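Local coordinates for DNA ligase D 3'-phosphoesterase domain-containing protein (Methanocella paludicola, PDB 5DMP) that probably removes phosphate and ribonucleoside groups from the 3' ends of broken DNA during archaeal non-homologous end joining, as a LigD-type phosphoesterase, at residues K116-L121 with F135-P140; V74-I79 with S155-R160; K29-P34 with R45-T50. All coordinates share one frame; numbering follows the deposited sequence.

Interaction 1: K116-L121 with F135-P140; sequences KGSYAL and FKMKEP. With EDO (1,2-ethanediol), chain E.
Lys-136 doubles back at the end of its strand and plants NZ 2.8 Å from the backbone O of Ser-118, where a side-chain ammonium joins a backbone N-H on one acceptor. The setting is the antiparallel beta hairpin of strands 118-123 and 132-136. NZ lies in the carbonyl plane, on a lone pair of Ser-118 O; Met-137 N comes to the same oxygen from above that plane, at 2.9 Å. NZ also donates to Met-137 O and forms a salt bridge with Glu-139 OE2, 2.8 Å away and 33° out of the carboxylate plane, while its bond to Ser-118 OG is weak. So many oxygens around it are likely to keep the ammonium protonated.

With CG anti to the backbone N (chi1 174°), the bend at chi2 lays the lysine CD over one face of the Tyr-119 ring, toward its rim, 3.6 Å from CZ; the bend at chi4 then carries NZ to Ser-118 O. The two side chains cross at about a right angle. Leu-39 and Leu-110 also pack on this tyrosine. On the other face of the hairpin, Ala-120 CB makes a CH-pi contact over the ring of its hydrogen-bonded pair mate Phe-135, 3.7 Å from CZ, and Met-137 CG lies 3.8 Å from the same methyl. Beyond the strand end, a water accepts from Ser-118 N and donates to Glu-139 OE2 at 2.6 Å.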
ATOM      1  N   LYS A 116      -7.913   7.318   2.507  1.00 28.72           N
ATOM      2  CA  LYS A 116      -9.325   7.078   2.184  1.00 31.49           C
ATOM      3  C   LYS A 116      -9.593   7.784   0.939  1.00 36.69           C
ATOM      4  O   LYS A 116      -9.869   8.991   0.958  1.00 40.61           O
ATOM      5  CB  LYS A 116     -10.335   7.725   3.163  1.00 39.84           C
ATOM      6  CG  LYS A 116     -10.109   7.662   4.640  1.00 50.92           C
ATOM      7  CD  LYS A 116     -11.434   8.074   5.324  1.00 58.40           C
ATOM      8  CE  LYS A 116     -11.247   8.287   6.828  1.00 64.92           C
ATOM      9  NZ  LYS A 116     -11.204   6.992   7.572  1.00 59.39           N
ATOM     10  N   GLY A 117      -9.586   7.076  -0.153  1.00 27.27           N
ATOM     11  CA  GLY A 117      -9.902   7.756  -1.423  1.00 26.51           C
ATOM     12  C   GLY A 117      -9.266   7.011  -2.575  1.00 27.03           C
ATOM     13  O   GLY A 117      -8.760   5.884  -2.390  1.00 26.11           O
ATOM     14  N   SER A 118      -9.365   7.594  -3.766  1.00 24.27           N
ATOM     15  CA  SER A 118      -8.961   6.909  -4.986  1.00 25.39           C
ATOM     16  C   SER A 118      -7.456   6.961  -5.232  1.00 29.54           C
ATOM     17  O   SER A 118      -6.857   8.042  -5.151  1.00 27.31           O
ATOM     18  CB  SER A 118      -9.774   7.491  -6.153  1.00 28.86           C
ATOM     19  OG  SER A 118      -9.520   8.884  -6.192  1.00 27.52           O
ATOM     20  N   TYR A 119      -6.844   5.783  -5.508  1.00 25.42           N
ATOM     21  CA  TYR A 119      -5.418   5.633  -5.760  1.00 24.92           C
ATOM     22  C   TYR A 119      -5.226   4.707  -6.969  1.00 23.22           C
ATOM     23  O   TYR A 119      -6.071   3.835  -7.243  1.00 25.72           O
ATOM     24  CB  TYR A 119      -4.620   5.017  -4.559  1.00 27.13           C
ATOM     25  CG  TYR A 119      -4.419   6.029  -3.453  1.00 25.48           C
ATOM     26  CD1 TYR A 119      -5.442   6.306  -2.556  1.00 24.43           C
ATOM     27  CD2 TYR A 119      -3.182   6.693  -3.347  1.00 29.39           C
ATOM     28  CE1 TYR A 119      -5.270   7.265  -1.552  1.00 28.88           C
ATOM     29  CE2 TYR A 119      -2.983   7.646  -2.350  1.00 30.98           C
ATOM     30  CZ  TYR A 119      -4.027   7.914  -1.493  1.00 30.35           C
ATOM     31  OH  TYR A 119      -3.848   8.855  -0.493  1.00 33.85           O
ATOM     32  N   ALA A 120      -4.163   5.017  -7.712  1.00 23.94           N
ATOM     33  CA  ALA A 120      -3.786   4.211  -8.922  1.00 27.42           C
ATOM     34  C   ALA A 120      -2.423   3.532  -8.701  1.00 25.02           C
ATOM     35  O   ALA A 120      -1.465   4.104  -8.111  1.00 29.01           O
ATOM     36  CB  ALA A 120      -3.727   5.081 -10.165  1.00 27.74           C
ATOM     37  N   LEU A 121      -2.300   2.344  -9.297  1.00 26.50           N
ATOM     38  CA  LEU A 121      -1.027   1.598  -9.356  1.00 26.50           C
ATOM     39  C   LEU A 121      -0.838   1.263 -10.853  1.00 26.74           C
ATOM     40  O   LEU A 121      -1.690   0.587 -11.402  1.00 29.95           O
ATOM     41  CB  LEU A 121      -1.146   0.253  -8.603  1.00 28.86           C
ATOM     42  CG  LEU A 121      -0.762   0.349  -7.144  1.00 33.34           C
ATOM     43  CD1 LEU A 121      -1.299  -0.950  -6.491  1.00 33.64           C
ATOM     44  CD2 LEU A 121       0.757   0.480  -6.968  1.00 28.14           C
ATOM     45  N   PHE A 135       0.041   6.383  -7.112  1.00 25.66           N
ATOM     46  CA  PHE A 135      -0.295   7.804  -6.825  1.00 26.31           C
ATOM     47  C   PHE A 135      -1.766   7.981  -6.453  1.00 26.08           C
ATOM     48  O   PHE A 135      -2.657   7.245  -6.887  1.00 24.77           O
ATOM     49  CB  PHE A 135       0.148   8.746  -8.030  1.00 26.90           C
ATOM     50  CG  PHE A 135      -0.399   8.328  -9.323  1.00 27.27           C
ATOM     51  CD1 PHE A 135      -1.651   8.821  -9.767  1.00 29.27           C
ATOM     52  CD2 PHE A 135       0.314   7.416 -10.154  1.00 30.42           C
ATOM     53  CE1 PHE A 135      -2.180   8.434 -11.004  1.00 33.13           C
ATOM     54  CE2 PHE A 135      -0.225   7.033 -11.385  1.00 31.53           C
ATOM     55  CZ  PHE A 135      -1.457   7.522 -11.820  1.00 34.28           C
ATOM     56  N   LYS A 136      -1.984   9.039  -5.670  1.00 26.93           N
ATOM     57  CA  LYS A 136      -3.357   9.518  -5.440  1.00 27.23           C
ATOM     58  C   LYS A 136      -3.963   9.943  -6.763  1.00 29.21           C
ATOM     59  O   LYS A 136      -3.322  10.633  -7.581  1.00 29.50           O
ATOM     60  CB  LYS A 136      -3.295  10.704  -4.465  1.00 25.03           C
ATOM     61  CG  LYS A 136      -4.677  11.431  -4.228  1.00 22.55           C
ATOM     62  CD  LYS A 136      -5.618  10.581  -3.313  1.00 23.79           C
ATOM     63  CE  LYS A 136      -7.092  11.070  -3.493  1.00 28.08           C
ATOM     64  NZ  LYS A 136      -7.736  10.683  -4.805  1.00 27.15           N
ATOM     65  N   MET A 137      -5.203   9.541  -7.013  1.00 24.21           N
ATOM     66  CA  MET A 137      -5.854   9.930  -8.264  1.00 26.53           C
ATOM     67  C   MET A 137      -6.367  11.398  -8.141  1.00 27.33           C
ATOM     68  O   MET A 137      -6.689  11.887  -7.068  1.00 28.53           O
ATOM     69  CB  MET A 137      -6.966   8.991  -8.680  1.00 26.13           C
ATOM     70  CG  MET A 137      -6.373   7.637  -9.159  1.00 27.07           C
ATOM     71  SD  MET A 137      -7.647   6.385  -9.366  1.00 33.63           S
ATOM     72  CE  MET A 137      -8.396   6.985 -10.912  1.00 31.90           C
ATOM     73  N   LYS A 138      -6.365  12.083  -9.276  1.00 30.31           N
ATOM     74  CA  LYS A 138      -6.665  13.501  -9.282  1.00 31.03           C
ATOM     75  C   LYS A 138      -8.162  13.710  -8.938  1.00 32.63           C
ATOM     76  O   LYS A 138      -9.048  13.016  -9.436  1.00 34.11           O
ATOM     77  CB  LYS A 138      -6.367  14.046 -10.682  1.00 37.29           C
ATOM     78  CG  LYS A 138      -6.839  15.494 -10.894  1.00 42.58           C
ATOM     79  CD  LYS A 138      -6.306  16.027 -12.221  1.00 53.47           C
ATOM     80  CE  LYS A 138      -6.516  17.545 -12.335  1.00 62.15           C
ATOM     81  NZ  LYS A 138      -5.679  18.083 -13.446  1.00 66.89           N
ATOM     82  N   GLU A 139      -8.416  14.655  -8.064  1.00 34.60           N
ATOM     83  CA  GLU A 139      -9.815  15.063  -7.762  1.00 32.17           C
ATOM     84  C   GLU A 139      -9.684  16.487  -7.254  1.00 36.11           C
ATOM     85  O   GLU A 139      -8.552  16.917  -6.893  1.00 37.27           O
ATOM     86  CB  GLU A 139     -10.392  14.174  -6.671  1.00 30.42           C
ATOM     87  CG  GLU A 139      -9.565  14.162  -5.418  1.00 34.60           C
ATOM     88  CD  GLU A 139     -10.204  13.301  -4.308  1.00 41.74           C
ATOM     89  OE1 GLU A 139     -10.914  13.826  -3.428  1.00 48.48           O
ATOM     90  OE2 GLU A 139     -10.098  12.065  -4.338  1.00 43.54           O
ATOM     91  N   PRO A 140     -10.830  17.222  -7.140  1.00 42.10           N
ATOM     92  CA  PRO A 140     -10.765  18.612  -6.645  1.00 41.31           C
ATOM     93  C   PRO A 140     -10.212  18.751  -5.239  1.00 39.12           C
ATOM     94  O   PRO A 140     -10.459  17.943  -4.319  1.00 40.29           O
ATOM     95  CB  PRO A 140     -12.232  19.105  -6.746  1.00 43.99           C
ATOM     96  CG  PRO A 140     -12.854  18.290  -7.847  1.00 42.14           C
ATOM     97  CD  PRO A 140     -12.119  16.916  -7.803  1.00 42.11           C
TER
HETATM   98  C1  EDO E 204      -9.417  12.708   0.174  1.00 67.28           C
HETATM   99  O1  EDO E 204     -10.551  12.987  -0.631  1.00 80.12           O
HETATM  100  C2  EDO E 204      -8.742  11.566  -0.544  1.00 63.65           C
HETATM  101  O2  EDO E 204      -7.369  11.568  -0.143  1.00 45.02           O
HETATM  102  O   HOH W   1     -11.129   9.909  -3.415  1.00 28.38           O

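Interaction 2: V74-I79 with S155-R160; sequences VMVWDI and SVLTGR. With EDO (1,2-ethanediol), chain C.
Val-156 sets its CG1 methyl into the strand 74-79, 3.8 Å from Val-76 CG1 and 3.8 Å from Ile-79 CG2, crossing the isoleucine at about a right angle. It gets there because CG1 sits between the backbone N and the carbonyl carbon (chi1 77°), turned onto the strand and close to Asp-78 CA. Leu-157 adds CD1, 3.7 Å from Val-76 CB. Alongside these methyls runs the single backbone hydrogen bond of the contact, Val-156 N to Val-76 O at 3.0 Å. Nearer the start of the strand, Met-75 lies alongside Ser-155: its SD is 3.5 Å from Ser-155 N, and the bend at chi3 brings CE to 3.6 Å from Arg-160 O.

The next shell fixes the loop's shape. Ser-155 OG takes a hydrogen bond from Thr-158 N at 2.9 Å, an ST motif, and Thr-158 OG1 accepts from Arg-160 N in an ST turn; Arg-160 NE meets that OG1 in the guanidinium plane. Glu-61 ties loop to strand, since its carboxylate receives Val-76 N, is hydrogen-bonded to Ser-155 OG and Thr-158 OG1, and forms a salt bridge with Arg-160.

Trp-77 and Asp-78 make a classic beta bulge opposite Ile-8 of strand 5-12, with Asp-78 held by Tyr-6. The loop 155-160 thus packs against residues 75-79 of strand 72-84 between helices 148-151 and 162-167, the latter covering Met-75 with Met-162 and Ile-165.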
ATOM      1  N   VAL A  74       8.245  -4.301  11.907  1.00 27.91           N
ATOM      2  CA  VAL A  74       7.099  -4.179  11.032  1.00 25.21           C
ATOM      3  C   VAL A  74       5.952  -3.608  11.840  1.00 28.58           C
ATOM      4  O   VAL A  74       5.585  -4.162  12.897  1.00 30.60           O
ATOM      5  CB  VAL A  74       6.665  -5.550  10.500  1.00 27.48           C
ATOM      6  CG1 VAL A  74       5.421  -5.443   9.608  1.00 27.45           C
ATOM      7  CG2 VAL A  74       7.857  -6.198   9.761  1.00 30.10           C
ATOM      8  N   MET A  75       5.407  -2.508  11.344  1.00 25.94           N
ATOM      9  CA  MET A  75       4.270  -1.850  11.954  1.00 27.57           C
ATOM     10  C   MET A  75       3.089  -1.933  11.016  1.00 25.82           C
ATOM     11  O   MET A  75       3.256  -1.709   9.812  1.00 28.48           O
ATOM     12  CB  MET A  75       4.610  -0.355  12.148  1.00 27.59           C
ATOM     13  CG  MET A  75       3.355   0.485  12.427  1.00 27.60           C
ATOM     14  SD  MET A  75       3.669   2.272  12.403  1.00 30.80           S
ATOM     15  CE  MET A  75       4.851   2.434  13.764  1.00 27.24           C
ATOM     16  N   VAL A  76       1.888  -2.187  11.524  1.00 26.67           N
ATOM     17  CA  VAL A  76       0.710  -2.137  10.668  1.00 25.49           C
ATOM     18  C   VAL A  76       0.326  -0.680  10.674  1.00 25.63           C
ATOM     19  O   VAL A  76      -0.217  -0.145  11.648  1.00 25.78           O
ATOM     20  CB  VAL A  76      -0.457  -3.054  11.154  1.00 25.63           C
ATOM     21  CG1 VAL A  76      -1.663  -2.847  10.231  1.00 27.23           C
ATOM     22  CG2 VAL A  76       0.039  -4.521  11.046  1.00 23.27           C
ATOM     23  N   TRP A  77       0.678  -0.018   9.580  1.00 25.36           N
ATOM     24  CA  TRP A  77       0.605   1.419   9.483  1.00 27.64           C
ATOM     25  C   TRP A  77      -0.787   1.904   9.046  1.00 25.71           C
ATOM     26  O   TRP A  77      -1.233   2.962   9.483  1.00 26.47           O
ATOM     27  CB  TRP A  77       1.796   1.932   8.586  1.00 27.86           C
ATOM     28  CG  TRP A  77       1.862   3.456   8.461  1.00 26.61           C
ATOM     29  CD1 TRP A  77       2.611   4.333   9.243  1.00 27.69           C
ATOM     30  CD2 TRP A  77       1.172   4.278   7.468  1.00 26.85           C
ATOM     31  NE1 TRP A  77       2.430   5.656   8.753  1.00 28.88           N
ATOM     32  CE2 TRP A  77       1.529   5.637   7.717  1.00 27.02           C
ATOM     33  CE3 TRP A  77       0.272   3.989   6.425  1.00 26.99           C
ATOM     34  CZ2 TRP A  77       1.026   6.703   6.924  1.00 26.88           C
ATOM     35  CZ3 TRP A  77      -0.236   5.041   5.618  1.00 28.19           C
ATOM     36  CH2 TRP A  77       0.155   6.402   5.909  1.00 29.26           C
ATOM     37  N   ASP A  78      -1.503   1.164   8.163  1.00 22.88           N
ATOM     38  CA  ASP A  78      -2.876   1.479   7.872  1.00 23.68           C
ATOM     39  C   ASP A  78      -3.518   0.173   7.437  1.00 24.43           C
ATOM     40  O   ASP A  78      -2.813  -0.738   6.983  1.00 23.98           O
ATOM     41  CB  ASP A  78      -3.015   2.477   6.685  1.00 27.23           C
ATOM     42  CG  ASP A  78      -4.403   3.070   6.590  1.00 27.55           C
ATOM     43  OD1 ASP A  78      -5.195   2.968   7.572  1.00 30.51           O
ATOM     44  OD2 ASP A  78      -4.812   3.682   5.532  1.00 29.53           O
ATOM     45  N   ILE A  79      -4.810   0.034   7.648  1.00 26.82           N
ATOM     46  CA  ILE A  79      -5.481  -1.217   7.259  1.00 27.12           C
ATOM     47  C   ILE A  79      -6.967  -0.883   6.995  1.00 26.98           C
ATOM     48  O   ILE A  79      -7.545   0.109   7.501  1.00 27.42           O
ATOM     49  CB  ILE A  79      -5.311  -2.312   8.360  1.00 27.26           C
ATOM     50  CG1 ILE A  79      -5.655  -3.707   7.789  1.00 29.02           C
ATOM     51  CG2 ILE A  79      -6.202  -1.926   9.584  1.00 28.01           C
ATOM     52  CD1 ILE A  79      -5.133  -4.856   8.666  1.00 28.06           C
ATOM     53  N   SER A 155       1.245   3.003  14.771  1.00 27.33           N
ATOM     54  CA  SER A 155       0.436   1.793  14.422  1.00 28.58           C
ATOM     55  C   SER A 155      -1.045   2.077  14.485  1.00 31.17           C
ATOM     56  O   SER A 155      -1.570   2.587  15.489  1.00 26.92           O
ATOM     57  CB  SER A 155       0.807   0.599  15.334  1.00 26.11           C
ATOM     58  OG  SER A 155      -0.149  -0.406  15.222  1.00 26.39           O
ATOM     59  N   VAL A 156      -1.729   1.692  13.413  1.00 28.65           N
ATOM     60  CA  VAL A 156      -3.198   1.757  13.354  1.00 30.18           C
ATOM     61  C   VAL A 156      -3.776   0.672  14.270  1.00 31.66           C
ATOM     62  O   VAL A 156      -4.912   0.797  14.744  1.00 31.07           O
ATOM     63  CB  VAL A 156      -3.650   1.650  11.858  1.00 34.33           C
ATOM     64  CG1 VAL A 156      -3.599   0.239  11.316  1.00 29.61           C
ATOM     65  CG2 VAL A 156      -4.985   2.257  11.648  1.00 38.87           C
ATOM     66  N   LEU A 157      -3.013  -0.378  14.529  1.00 28.06           N
ATOM     67  CA  LEU A 157      -3.559  -1.487  15.383  1.00 31.55           C
ATOM     68  C   LEU A 157      -3.385  -1.209  16.891  1.00 34.97           C
ATOM     69  O   LEU A 157      -4.260  -1.558  17.703  1.00 35.83           O
ATOM     70  CB  LEU A 157      -2.860  -2.838  15.089  1.00 31.56           C
ATOM     71  CG  LEU A 157      -3.303  -3.397  13.698  1.00 39.12           C
ATOM     72  CD1 LEU A 157      -2.713  -4.785  13.521  1.00 40.72           C
ATOM     73  CD2 LEU A 157      -4.792  -3.458  13.497  1.00 41.17           C
ATOM     74  N   THR A 158      -2.244  -0.643  17.258  1.00 28.38           N
ATOM     75  CA  THR A 158      -1.929  -0.518  18.683  1.00 29.55           C
ATOM     76  C   THR A 158      -1.602   0.897  19.131  1.00 29.54           C
ATOM     77  O   THR A 158      -1.423   1.157  20.343  1.00 29.18           O
ATOM     78  CB  THR A 158      -0.705  -1.374  19.041  1.00 29.42           C
ATOM     79  OG1 THR A 158       0.438  -0.928  18.283  1.00 26.77           O
ATOM     80  CG2 THR A 158      -0.939  -2.842  18.753  1.00 28.70           C
ATOM     81  N   GLY A 159      -1.439   1.813  18.195  1.00 27.28           N
ATOM     82  CA  GLY A 159      -0.990   3.179  18.500  1.00 28.74           C
ATOM     83  C   GLY A 159       0.490   3.288  18.838  1.00 29.47           C
ATOM     84  O   GLY A 159       0.973   4.392  19.061  1.00 28.83           O
ATOM     85  N   ARG A 160       1.223   2.156  18.851  1.00 29.31           N
ATOM     86  CA  ARG A 160       2.681   2.160  19.137  1.00 29.15           C
ATOM     87  C   ARG A 160       3.527   2.868  18.110  1.00 30.68           C
ATOM     88  O   ARG A 160       3.216   2.840  16.892  1.00 28.83           O
ATOM     89  CB  ARG A 160       3.245   0.738  19.342  1.00 27.43           C
ATOM     90  CG  ARG A 160       2.785   0.126  20.684  1.00 30.14           C
ATOM     91  CD  ARG A 160       3.288  -1.302  20.872  1.00 30.77           C
ATOM     92  NE  ARG A 160       2.817  -2.208  19.807  1.00 31.08           N
ATOM     93  CZ  ARG A 160       3.237  -3.460  19.655  1.00 34.47           C
ATOM     94  NH1 ARG A 160       4.129  -4.029  20.525  1.00 29.13           N
ATOM     95  NH2 ARG A 160       2.764  -4.145  18.624  1.00 31.15           N
TER
HETATM   96  C1  EDO C 202      -2.609   6.090  13.927  1.00 51.28           C
HETATM   97  O1  EDO C 202      -3.948   5.596  13.703  1.00 54.37           O
HETATM   98  C2  EDO C 202      -2.242   5.833  15.379  1.00 44.30           C
HETATM   99  O2  EDO C 202      -3.274   4.998  15.905  1.00 52.08           O

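Interaction 3: K29-P34 with R45-T50; sequences KSWAVP and RLAMPT
Trp-31 and Ala-47 form the close-packed inner side of this strand pair. The indole brings CD1 to within 3.8 Å of Ala-47 CB, and Ala-47 O lies at the ring's edge, near its plane. Having CG anti to the carbonyl carbon (chi1 -69°) turns the ring along the neighbouring strand, where Pro-49 CG lies 4.1 Å from Trp-31 CD1. Trp-132 meets the indole edge-to-face. Val-33 extends the row: CG2 is 4.0 Å from Ala-47 CB, and CG1 touches Arg-45 CB, the two side chains crossing at about a right angle. Val-33 and Ala-47 both pack on Phe-134 of strand 132-136, and Trp-31, Ala-47 and Val-33 are all buried. Losing both methyls of Val-33 to an alanine is likely to open a gap beside Ala-47, with the aliphatic base of Arg-45 deprived of its apolar neighbour and Phe-134 of part of its cover.

The two strands, 27-33 and 45-53, are an antiparallel beta hairpin closed by a long loop, and their short segments run at 135° to one another. Ala-32 and Met-48 are a hydrogen-bonded pair: Ala-32 N reaches Met-48 O at 2.7 Å, and the return bond from Met-48 N is nearly straight (170°).

The other side is partly exposed and looser, yet pinched at one spot. Ala-32 CB has Thr-50 CG2 3.9 Å away, whereas Met-48, bent at chi2 and chi3, presses CE to 3.3 Å from Pro-34 CD, tighter than usual for two carbons. Past Thr-50 the backbones are bridged by a water, which accepts from Ser-30 N and donates to Thr-50 O. The Thr-50 side chain comes about 5 Å from the bound oxido(dioxo)vanadium, and Ser-30 OG, also bonded to Leu-28 O, is hydrogen-bonded to Arg-21 NH1 of that ligand pocket.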
ATOM      1  N   LYS A  29      -1.248  -9.361  -2.793  1.00 26.43           N
ATOM      2  CA  LYS A  29      -0.277  -8.875  -3.758  1.00 26.19           C
ATOM      3  C   LYS A  29       0.428  -7.646  -3.165  1.00 25.92           C
ATOM      4  O   LYS A  29      -0.258  -6.798  -2.588  1.00 25.94           O
ATOM      5  CB  LYS A  29      -1.029  -8.428  -5.071  1.00 30.53           C
ATOM      6  CG  LYS A  29      -1.935  -9.460  -5.756  1.00 35.21           C
ATOM      7  CD  LYS A  29      -1.152 -10.720  -6.166  1.00 36.42           C
ATOM      8  CE  LYS A  29      -0.048 -10.399  -7.135  1.00 46.12           C
ATOM      9  NZ  LYS A  29       0.491 -11.740  -7.572  1.00 49.99           N
ATOM     10  N   SER A  30       1.757  -7.563  -3.282  1.00 25.03           N
ATOM     11  CA  SER A  30       2.523  -6.689  -2.412  1.00 25.65           C
ATOM     12  C   SER A  30       3.466  -5.839  -3.268  1.00 30.02           C
ATOM     13  O   SER A  30       4.013  -6.317  -4.256  1.00 28.97           O
ATOM     14  CB  SER A  30       3.343  -7.518  -1.431  1.00 24.09           C
ATOM     15  OG  SER A  30       2.403  -8.236  -0.589  1.00 25.77           O
ATOM     16  N   TRP A  31       3.746  -4.641  -2.789  1.00 24.15           N
ATOM     17  CA  TRP A  31       4.740  -3.763  -3.397  1.00 26.12           C
ATOM     18  C   TRP A  31       5.496  -3.074  -2.286  1.00 30.31           C
ATOM     19  O   TRP A  31       4.896  -2.673  -1.252  1.00 28.28           O
ATOM     20  CB  TRP A  31       4.041  -2.662  -4.207  1.00 25.07           C
ATOM     21  CG  TRP A  31       3.308  -3.059  -5.475  1.00 26.89           C
ATOM     22  CD1 TRP A  31       3.795  -2.923  -6.792  1.00 25.99           C
ATOM     23  CD2 TRP A  31       1.973  -3.576  -5.601  1.00 25.58           C
ATOM     24  NE1 TRP A  31       2.820  -3.351  -7.680  1.00 28.55           N
ATOM     25  CE2 TRP A  31       1.707  -3.758  -6.993  1.00 26.49           C
ATOM     26  CE3 TRP A  31       0.950  -3.916  -4.676  1.00 25.89           C
ATOM     27  CZ2 TRP A  31       0.459  -4.248  -7.476  1.00 28.23           C
ATOM     28  CZ3 TRP A  31      -0.233  -4.429  -5.129  1.00 28.98           C
ATOM     29  CH2 TRP A  31      -0.475  -4.635  -6.545  1.00 29.19           C
ATOM     30  N   ALA A  32       6.797  -2.855  -2.485  1.00 25.65           N
ATOM     31  CA  ALA A  32       7.541  -2.035  -1.540  1.00 27.67           C
ATOM     32  C   ALA A  32       7.516  -0.592  -2.039  1.00 30.37           C
ATOM     33  O   ALA A  32       7.857  -0.333  -3.201  1.00 33.27           O
ATOM     34  CB  ALA A  32       8.988  -2.527  -1.430  1.00 30.87           C
ATOM     35  N   VAL A  33       7.168   0.338  -1.162  1.00 27.55           N
ATOM     36  CA  VAL A  33       7.019   1.732  -1.551  1.00 28.45           C
ATOM     37  C   VAL A  33       7.964   2.537  -0.691  1.00 31.90           C
ATOM     38  O   VAL A  33       7.633   2.905   0.453  1.00 32.09           O
ATOM     39  CB  VAL A  33       5.527   2.206  -1.387  1.00 29.41           C
ATOM     40  CG1 VAL A  33       5.398   3.683  -1.855  1.00 26.48           C
ATOM     41  CG2 VAL A  33       4.601   1.265  -2.202  1.00 29.41           C
ATOM     42  N   PRO A  34       9.178   2.811  -1.204  1.00 35.89           N
ATOM     43  CA  PRO A  34      10.219   3.464  -0.382  1.00 36.41           C
ATOM     44  C   PRO A  34       9.789   4.646   0.437  1.00 37.34           C
ATOM     45  O   PRO A  34      10.077   4.648   1.656  1.00 46.89           O
ATOM     46  CB  PRO A  34      11.309   3.843  -1.409  1.00 37.25           C
ATOM     47  CG  PRO A  34      11.223   2.688  -2.349  1.00 39.01           C
ATOM     48  CD  PRO A  34       9.747   2.286  -2.463  1.00 34.74           C
ATOM     49  N   ARG A  45       4.819   8.065  -6.617  1.00 26.64           N
ATOM     50  CA  ARG A  45       5.669   7.222  -5.772  1.00 26.60           C
ATOM     51  C   ARG A  45       6.045   5.952  -6.540  1.00 28.24           C
ATOM     52  O   ARG A  45       5.256   5.463  -7.377  1.00 33.16           O
ATOM     53  CB  ARG A  45       4.886   6.822  -4.519  1.00 28.11           C
ATOM     54  CG  ARG A  45       4.711   7.966  -3.560  1.00 28.72           C
ATOM     55  CD  ARG A  45       6.027   8.355  -2.987  1.00 30.46           C
ATOM     56  NE  ARG A  45       5.661   9.027  -1.756  1.00 42.47           N
ATOM     57  CZ  ARG A  45       6.086  10.205  -1.358  1.00 43.45           C
ATOM     58  NH1 ARG A  45       6.954  10.880  -2.103  1.00 38.69           N
ATOM     59  NH2 ARG A  45       5.653  10.661  -0.184  1.00 44.66           N
ATOM     60  N   LEU A  46       7.252   5.457  -6.349  1.00 26.34           N
ATOM     61  CA  LEU A  46       7.563   4.196  -7.073  1.00 26.97           C
ATOM     62  C   LEU A  46       7.195   3.004  -6.150  1.00 27.85           C
ATOM     63  O   LEU A  46       7.349   3.124  -4.965  1.00 28.05           O
ATOM     64  CB  LEU A  46       9.033   4.136  -7.385  1.00 31.71           C
ATOM     65  CG  LEU A  46       9.473   5.348  -8.290  1.00 36.45           C
ATOM     66  CD1 LEU A  46      10.950   5.149  -8.609  1.00 39.66           C
ATOM     67  CD2 LEU A  46       8.635   5.578  -9.523  1.00 38.00           C
ATOM     68  N   ALA A  47       6.763   1.913  -6.754  1.00 28.36           N
ATOM     69  CA  ALA A  47       6.179   0.761  -6.005  1.00 29.17           C
ATOM     70  C   ALA A  47       6.806  -0.458  -6.649  1.00 25.29           C
ATOM     71  O   ALA A  47       6.567  -0.756  -7.817  1.00 30.17           O
ATOM     72  CB  ALA A  47       4.643   0.717  -6.169  1.00 26.79           C
ATOM     73  N   MET A  48       7.678  -1.119  -5.916  1.00 30.33           N
ATOM     74  CA  MET A  48       8.410  -2.287  -6.445  1.00 31.22           C
ATOM     75  C   MET A  48       7.724  -3.604  -5.985  1.00 32.57           C
ATOM     76  O   MET A  48       7.674  -3.865  -4.790  1.00 29.41           O
ATOM     77  CB  MET A  48       9.855  -2.231  -5.934  1.00 34.29           C
ATOM     78  CG  MET A  48      10.834  -1.394  -6.799  1.00 51.75           C
ATOM     79  SD  MET A  48      10.386   0.332  -7.065  1.00 64.29           S
ATOM     80  CE  MET A  48      10.473   0.933  -5.377  1.00 48.10           C
ATOM     81  N   PRO A  49       7.226  -4.417  -6.920  1.00 30.42           N
ATOM     82  CA  PRO A  49       6.573  -5.686  -6.580  1.00 31.18           C
ATOM     83  C   PRO A  49       7.439  -6.587  -5.723  1.00 36.56           C
ATOM     84  O   PRO A  49       8.667  -6.705  -5.927  1.00 31.32           O
ATOM     85  CB  PRO A  49       6.296  -6.346  -7.913  1.00 37.07           C
ATOM     86  CG  PRO A  49       6.411  -5.238  -8.922  1.00 35.42           C
ATOM     87  CD  PRO A  49       7.342  -4.227  -8.371  1.00 31.79           C
ATOM     88  N   THR A  50       6.809  -7.178  -4.710  1.00 30.09           N
ATOM     89  CA  THR A  50       7.502  -8.114  -3.849  1.00 31.04           C
ATOM     90  C   THR A  50       6.694  -9.390  -3.824  1.00 27.40           C
ATOM     91  O   THR A  50       5.685  -9.557  -4.532  1.00 29.98           O
ATOM     92  CB  THR A  50       7.732  -7.542  -2.425  1.00 34.65           C
ATOM     93  OG1 THR A  50       6.456  -7.246  -1.848  1.00 33.70           O
ATOM     94  CG2 THR A  50       8.549  -6.248  -2.496  1.00 31.92           C
TER
HETATM   95  O   HOH W   2       2.906  -9.758  -4.794  1.00 32.08           O

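In the fold
All three contacts reach one curled antiparallel sheet. Interaction 3 closes first along the chain; interaction 2 then spans a long loop, inside which interaction 1 is nested. Interactions 1 and 3 sit with centres about 16 Å apart on neighbouring parts of the sheet, since strands 45-53 and 132-136 pair, and they touch directly: Leu-121 CD1 lies 3.8 Å from Trp-31 CH2. Interaction 2 stands apart, about 22 Å from interaction 1 and 18 Å from interaction 3 between centres, and fastens the C-terminal loop to strand 72-84. That strand also supplies Val-74 to the oxido(dioxo)vanadium pocket, the probable active site, which interaction 3 approaches directly through Thr-50.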